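Local coordinates for foldase protein PrsA (Streptococcus pneumoniae, PDB 5TVL) that probably helps secreted proteins fold after they cross the cell membrane, as a lipoprotein of the parvulin-type peptidyl-prolyl cis-trans isomerase family, at residues Ala102-Glu107 with Lys229-Ile234; Lys215-Ser220 with Asp224-Lys229. All blocks are in the same frame, centred on the assembly; numbering follows the deposited sequence.

Contact 1: residues Ala102-Glu107 with Lys229-Ile234; sequences AELTDE and KLKTVI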
loop_
_atom_site.group_PDB
_atom_site.type_symbol
_atom_site.label_atom_id
_atom_site.label_comp_id
_atom_site.label_asym_id
_atom_site.label_seq_id
_atom_site.Cartn_x
_atom_site.Cartn_y
_atom_site.Cartn_z
ATOM N N ALA A 102 -18.551 -10.896 -4.364
ATOM C CA ALA A 102 -19.722 -10.768 -5.243
ATOM C C ALA A 102 -19.430 -10.052 -6.567
ATOM O O ALA A 102 -20.096 -10.319 -7.566
ATOM C CB ALA A 102 -20.852 -10.056 -4.511
ATOM N N GLU A 103 -18.452 -9.145 -6.567
ATOM C CA GLU A 103 -18.062 -8.387 -7.768
ATOM C C GLU A 103 -16.908 -9.015 -8.575
ATOM O O GLU A 103 -16.498 -8.449 -9.594
ATOM C CB GLU A 103 -17.723 -6.934 -7.390
ATOM C CG GLU A 103 -18.945 -6.113 -6.991
ATOM C CD GLU A 103 -18.618 -4.704 -6.519
ATOM O OE1 GLU A 103 -17.436 -4.294 -6.573
ATOM O OE2 GLU A 103 -19.557 -3.997 -6.093
ATOM N N LEU A 104 -16.390 -10.168 -8.138
ATOM C CA LEU A 104 -15.369 -10.896 -8.906
ATOM C C LEU A 104 -15.908 -11.259 -10.289
ATOM O O LEU A 104 -16.927 -11.945 -10.400
ATOM C CB LEU A 104 -14.929 -12.186 -8.199
ATOM C CG LEU A 104 -14.012 -12.096 -6.979
ATOM C CD1 LEU A 104 -13.885 -13.468 -6.335
ATOM C CD2 LEU A 104 -12.641 -11.548 -7.342
ATOM N N THR A 105 -15.227 -10.775 -11.327
ATOM C CA THR A 105 -15.523 -11.136 -12.710
ATOM C C THR A 105 -14.513 -12.172 -13.195
ATOM O O THR A 105 -13.507 -12.438 -12.530
ATOM C CB THR A 105 -15.465 -9.906 -13.641
ATOM O OG1 THR A 105 -14.152 -9.331 -13.602
ATOM C CG2 THR A 105 -16.490 -8.861 -13.217
ATOM N N ASP A 106 -14.793 -12.746 -14.361
ATOM C CA ASP A 106 -13.887 -13.703 -14.996
ATOM C C ASP A 106 -12.630 -12.997 -15.523
ATOM O O ASP A 106 -11.530 -13.539 -15.423
ATOM C CB ASP A 106 -14.604 -14.473 -16.113
ATOM C CG ASP A 106 -15.757 -15.328 -15.589
ATOM O OD1 ASP A 106 -16.558 -14.810 -14.783
ATOM O OD2 ASP A 106 -15.864 -16.513 -15.983
ATOM N N GLU A 107 -12.799 -11.789 -16.064
ATOM C CA GLU A 107 -11.668 -10.942 -16.484
ATOM C C GLU A 107 -10.691 -10.586 -15.354
ATOM O O GLU A 107 -9.483 -10.501 -15.585
ATOM C CB GLU A 107 -12.171 -9.650 -17.145
ATOM C CG GLU A 107 -12.637 -9.834 -18.579
ATOM C CD GLU A 107 -11.504 -10.199 -19.529
ATOM O OE1 GLU A 107 -10.433 -9.555 -19.473
ATOM O OE2 GLU A 107 -11.683 -11.139 -20.331
ATOM N N LYS A 229 -5.626 -19.055 -4.515
ATOM C CA LYS A 229 -4.546 -18.073 -4.358
ATOM C C LYS A 229 -4.825 -16.787 -5.146
ATOM O O LYS A 229 -4.486 -15.694 -4.686
ATOM C CB LYS A 229 -3.193 -18.663 -4.764
ATOM C CG LYS A 229 -2.663 -19.711 -3.797
ATOM C CD LYS A 229 -1.245 -20.129 -4.165
ATOM C CE LYS A 229 -0.561 -20.922 -3.059
ATOM N NZ LYS A 229 -1.082 -22.310 -2.935
ATOM N N LEU A 230 -5.445 -16.923 -6.319
ATOM C CA LEU A 230 -5.860 -15.764 -7.119
ATOM C C LEU A 230 -7.050 -15.029 -6.499
ATOM O O LEU A 230 -7.148 -13.809 -6.605
ATOM C CB LEU A 230 -6.203 -16.185 -8.550
ATOM C CG LEU A 230 -5.056 -16.794 -9.359
ATOM C CD1 LEU A 230 -5.578 -17.337 -10.682
ATOM C CD2 LEU A 230 -3.938 -15.786 -9.585
ATOM N N LYS A 231 -7.954 -15.778 -5.869
ATOM C CA LYS A 231 -9.088 -15.200 -5.148
ATOM C C LYS A 231 -8.626 -14.323 -3.977
ATOM O O LYS A 231 -9.141 -13.220 -3.805
ATOM C CB LYS A 231 -10.034 -16.307 -4.657
ATOM C CG LYS A 231 -11.319 -15.826 -3.996
ATOM C CD LYS A 231 -12.331 -16.959 -3.894
ATOM C CE LYS A 231 -13.501 -16.622 -2.983
ATOM N NZ LYS A 231 -13.213 -16.964 -1.563
ATOM N N THR A 232 -7.652 -14.800 -3.198
ATOM C CA THR A 232 -7.169 -14.064 -2.015
ATOM C C THR A 232 -6.447 -12.758 -2.362
ATOM O O THR A 232 -6.622 -11.759 -1.659
ATOM C CB THR A 232 -6.236 -14.917 -1.124
ATOM O OG1 THR A 232 -5.153 -15.432 -1.906
ATOM C CG2 THR A 232 -6.999 -16.068 -0.480
ATOM N N VAL A 233 -5.644 -12.768 -3.426
ATOM C CA VAL A 233 -4.891 -11.566 -3.837
ATOM C C VAL A 233 -5.791 -10.462 -4.406
ATOM O O VAL A 233 -5.509 -9.278 -4.211
ATOM C CB VAL A 233 -3.728 -11.864 -4.826
ATOM C CG1 VAL A 233 -2.722 -12.822 -4.196
ATOM C CG2 VAL A 233 -4.217 -12.387 -6.175
ATOM N N ILE A 234 -6.861 -10.852 -5.099
ATOM C CA ILE A 234 -7.866 -9.894 -5.587
ATOM C C ILE A 234 -8.685 -9.314 -4.422
ATOM O O ILE A 234 -9.012 -8.121 -4.429
ATOM C CB ILE A 234 -8.799 -10.527 -6.655
ATOM C CG1 ILE A 234 -7.992 -10.908 -7.901
ATOM C CG2 ILE A 234 -9.927 -9.569 -7.051
ATOM C CD1 ILE A 234 -8.693 -11.876 -8.829
#
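Leu104 sets its CG beside the backbone N and anti to the carbonyl carbon (chi1 -75°), which sends both methyls toward helix 227-239; from that helix Ile234 answers with CG2, the branch anti to its own backbone N. The contact belongs to the helical part of the foldase, where the short turn between helices 79-102 and 106-115 packs against helix 227-239, which comes later in the chain than strand 207-216 of the four-stranded sheet. Leu104 CD2 meets Ile234 CG2 at 3.4 Å, the two side chains slanting past one another. The other methyl, Leu104 CD1, lies 4.2 Å from Lys231 CG, so it touches the aliphatic root of the lysine, whose chain runs roughly at a right angle to the leucine. Lys231 stays extended before bending at its last torsion, and its NZ forms a salt bridge with Glu101, a charged tie beside the apolar patch. Tyr109 of helix 106-115 touches both Leu104 and Lys231. Thr105 is the N-cap of that helix, its OG1 bonded to Ala108 N. Within helix 227-239, Thr232 OG1 donates a hydrogen bond to Lys229 O, 2.9 Å away, from 41° above the carbonyl plane.

Contact 2: residues Lys215-Ser220 with Asp224-Lys229; sequences KKTEKS and DDYKEK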
loop_
_atom_site.group_PDB
_atom_site.type_symbol
_atom_site.label_atom_id
_atom_site.label_comp_id
_atom_site.label_asym_id
_atom_site.label_seq_id
_atom_site.Cartn_x
_atom_site.Cartn_y
_atom_site.Cartn_z
ATOM N N LYS A 215 14.115 -24.746 -7.291
ATOM C CA LYS A 215 12.978 -25.410 -7.940
ATOM C C LYS A 215 12.001 -24.381 -8.512
ATOM O O LYS A 215 11.883 -23.272 -7.985
ATOM C CB LYS A 215 12.262 -26.321 -6.933
ATOM C CG LYS A 215 11.388 -27.414 -7.538
ATOM C CD LYS A 215 12.211 -28.498 -8.223
ATOM C CE LYS A 215 11.386 -29.742 -8.525
ATOM N NZ LYS A 215 11.246 -30.643 -7.346
ATOM N N LYS A 216 11.314 -24.758 -9.590
ATOM C CA LYS A 216 10.338 -23.897 -10.259
ATOM C C LYS A 216 9.144 -24.736 -10.697
ATOM O O LYS A 216 9.312 -25.710 -11.427
ATOM C CB LYS A 216 10.972 -23.221 -11.481
ATOM C CG LYS A 216 10.100 -22.159 -12.148
ATOM C CD LYS A 216 10.629 -21.754 -13.519
ATOM C CE LYS A 216 11.952 -21.010 -13.427
ATOM N NZ LYS A 216 12.337 -20.367 -14.716
ATOM N N THR A 217 7.948 -24.360 -10.248
ATOM C CA THR A 217 6.716 -25.021 -10.678
ATOM C C THR A 217 6.397 -24.606 -12.115
ATOM O O THR A 217 6.550 -23.435 -12.475
ATOM C CB THR A 217 5.524 -24.663 -9.757
ATOM O OG1 THR A 217 5.807 -25.081 -8.416
ATOM C CG2 THR A 217 4.226 -25.334 -10.225
ATOM N N GLU A 218 5.971 -25.573 -12.926
ATOM C CA GLU A 218 5.520 -25.309 -14.291
ATOM C C GLU A 218 4.101 -24.753 -14.217
ATOM O O GLU A 218 3.222 -25.378 -13.620
ATOM C CB GLU A 218 5.556 -26.593 -15.126
ATOM C CG GLU A 218 5.361 -26.382 -16.623
ATOM C CD GLU A 218 5.427 -27.679 -17.419
ATOM O OE1 GLU A 218 6.387 -28.457 -17.228
ATOM O OE2 GLU A 218 4.521 -27.916 -18.248
ATOM N N LYS A 219 3.887 -23.581 -14.814
ATOM C CA LYS A 219 2.592 -22.900 -14.751
ATOM C C LYS A 219 1.515 -23.657 -15.536
ATOM O O LYS A 219 1.603 -23.785 -16.755
ATOM C CB LYS A 219 2.710 -21.468 -15.278
ATOM C CG LYS A 219 1.457 -20.635 -15.061
ATOM C CD LYS A 219 1.694 -19.169 -15.370
ATOM C CE LYS A 219 0.425 -18.366 -15.151
ATOM N NZ LYS A 219 0.625 -16.922 -15.442
ATOM N N SER A 220 0.501 -24.142 -14.820
ATOM C CA SER A 220 -0.598 -24.913 -15.413
ATOM C C SER A 220 -1.443 -24.111 -16.403
ATOM O O SER A 220 -1.431 -22.877 -16.403
ATOM C CB SER A 220 -1.512 -25.471 -14.309
ATOM O OG SER A 220 -2.731 -25.974 -14.834
ATOM N N ASP A 224 -8.280 -23.267 -12.366
ATOM C CA ASP A 224 -8.770 -23.875 -11.116
ATOM C C ASP A 224 -7.675 -24.444 -10.197
ATOM O O ASP A 224 -7.905 -24.592 -8.996
ATOM C CB ASP A 224 -9.832 -24.955 -11.403
ATOM C CG ASP A 224 -11.161 -24.374 -11.914
ATOM O OD1 ASP A 224 -11.570 -23.275 -11.473
ATOM O OD2 ASP A 224 -11.811 -25.035 -12.753
ATOM N N ASP A 225 -6.500 -24.749 -10.751
ATOM C CA ASP A 225 -5.331 -25.152 -9.951
ATOM C C ASP A 225 -4.802 -24.034 -9.034
ATOM O O ASP A 225 -4.175 -24.326 -8.014
ATOM C CB ASP A 225 -4.186 -25.634 -10.859
ATOM C CG ASP A 225 -4.546 -26.878 -11.673
ATOM O OD1 ASP A 225 -5.246 -27.773 -11.153
ATOM O OD2 ASP A 225 -4.111 -26.960 -12.840
ATOM N N TYR A 226 -5.036 -22.771 -9.408
ATOM C CA TYR A 226 -4.610 -21.608 -8.609
ATOM C C TYR A 226 -5.760 -20.688 -8.146
ATOM O O TYR A 226 -5.496 -19.661 -7.525
ATOM C CB TYR A 226 -3.587 -20.784 -9.402
ATOM C CG TYR A 226 -2.457 -21.605 -9.994
ATOM C CD1 TYR A 226 -1.503 -22.212 -9.173
ATOM C CD2 TYR A 226 -2.342 -21.780 -11.376
ATOM C CE1 TYR A 226 -0.468 -22.969 -9.710
ATOM C CE2 TYR A 226 -1.311 -22.535 -11.921
ATOM C CZ TYR A 226 -0.375 -23.128 -11.087
ATOM O OH TYR A 226 0.650 -23.878 -11.625
ATOM N N LYS A 227 -7.012 -21.074 -8.415
ATOM C CA LYS A 227 -8.212 -20.244 -8.153
ATOM C C LYS A 227 -8.226 -19.588 -6.767
ATOM O O LYS A 227 -8.540 -18.403 -6.647
ATOM C CB LYS A 227 -9.481 -21.100 -8.329
ATOM C CG LYS A 227 -10.827 -20.384 -8.202
ATOM C CD LYS A 227 -11.386 -19.909 -9.538
ATOM C CE LYS A 227 -12.848 -19.501 -9.398
ATOM N NZ LYS A 227 -13.417 -18.918 -10.644
ATOM N N GLU A 228 -7.880 -20.361 -5.737
ATOM C CA GLU A 228 -7.917 -19.882 -4.350
ATOM C C GLU A 228 -6.852 -18.828 -4.044
ATOM O O GLU A 228 -7.144 -17.828 -3.381
ATOM C CB GLU A 228 -7.799 -21.055 -3.367
ATOM C CG GLU A 228 -8.987 -22.008 -3.395
ATOM C CD GLU A 228 -10.276 -21.357 -2.921
ATOM O OE1 GLU A 228 -10.313 -20.869 -1.770
ATOM O OE2 GLU A 228 -11.252 -21.330 -3.700
ATOM N N LYS A 229 -5.626 -19.055 -4.515
ATOM C CA LYS A 229 -4.546 -18.073 -4.358
ATOM C C LYS A 229 -4.825 -16.787 -5.146
ATOM O O LYS A 229 -4.486 -15.694 -4.686
ATOM C CB LYS A 229 -3.193 -18.663 -4.764
ATOM C CG LYS A 229 -2.663 -19.711 -3.797
ATOM C CD LYS A 229 -1.245 -20.129 -4.165
ATOM C CE LYS A 229 -0.561 -20.922 -3.059
ATOM N NZ LYS A 229 -1.082 -22.310 -2.935
#
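Tyr226 turns the edge of its ring to Ser220, whose backbone N sits near the ring plane, while Asp225 CB lies over the centre of one face, 4.2 Å above it; the ring of Tyr116 also meets the tyrosine, with planes at about 45°. The contact lies in the loop that links strand 207-216, the long strand of the antiparallel sheet of the parvulin-type (PpiC) fold, to helix 227-239. Ser220 N donates to Tyr226 OH at 3.2 Å, nearly straight at 171°, so the phenol end is held by the backbone of the linker. Ser220 CB comes up to Tyr226 CE2 at 3.8 Å, adding an apolar touch. Thr217 arrives from the opposite direction, its CG2 4.1 Å from Tyr226 OH, and its OG1 bonds to Asp119 O.

Lys219 leads its end away from the tyrosine: NZ bonds to the carbonyl oxygens of Phe113 and Tyr116 and makes a cation-pi contact with the Phe113 ring. The serine works twice. Its OG accepts from Asn222 N, which makes an ST turn, and that hydroxyl, placed anti to the backbone N (chi1 167°), donates to Asp225 OD2 at 2.6 Å, meeting this oxygen nearly in line with its bond to CG.

From the N terminus the chain passes through helix 79-102, turns at 102-107 and enters helix 106-115, then builds the isomerase domain with its four-stranded antiparallel sheet. Strand 207-216 leads out into 215-220, and contact 2 closes a short loop there, only three residues lying between its segments. Helix 227-239 follows, and contact 1 brings it back to the turn at 102-107, closing a far longer loop that takes in the whole of contact 2. The segments overlap at Lys229 and the centres lie about 15 Å apart. Contact 2 ties the loop after strand 207-216 to the start of helix 227-239, and contact 1 joins the turn before helix 106-115 to that same helix, more than 120 residues on.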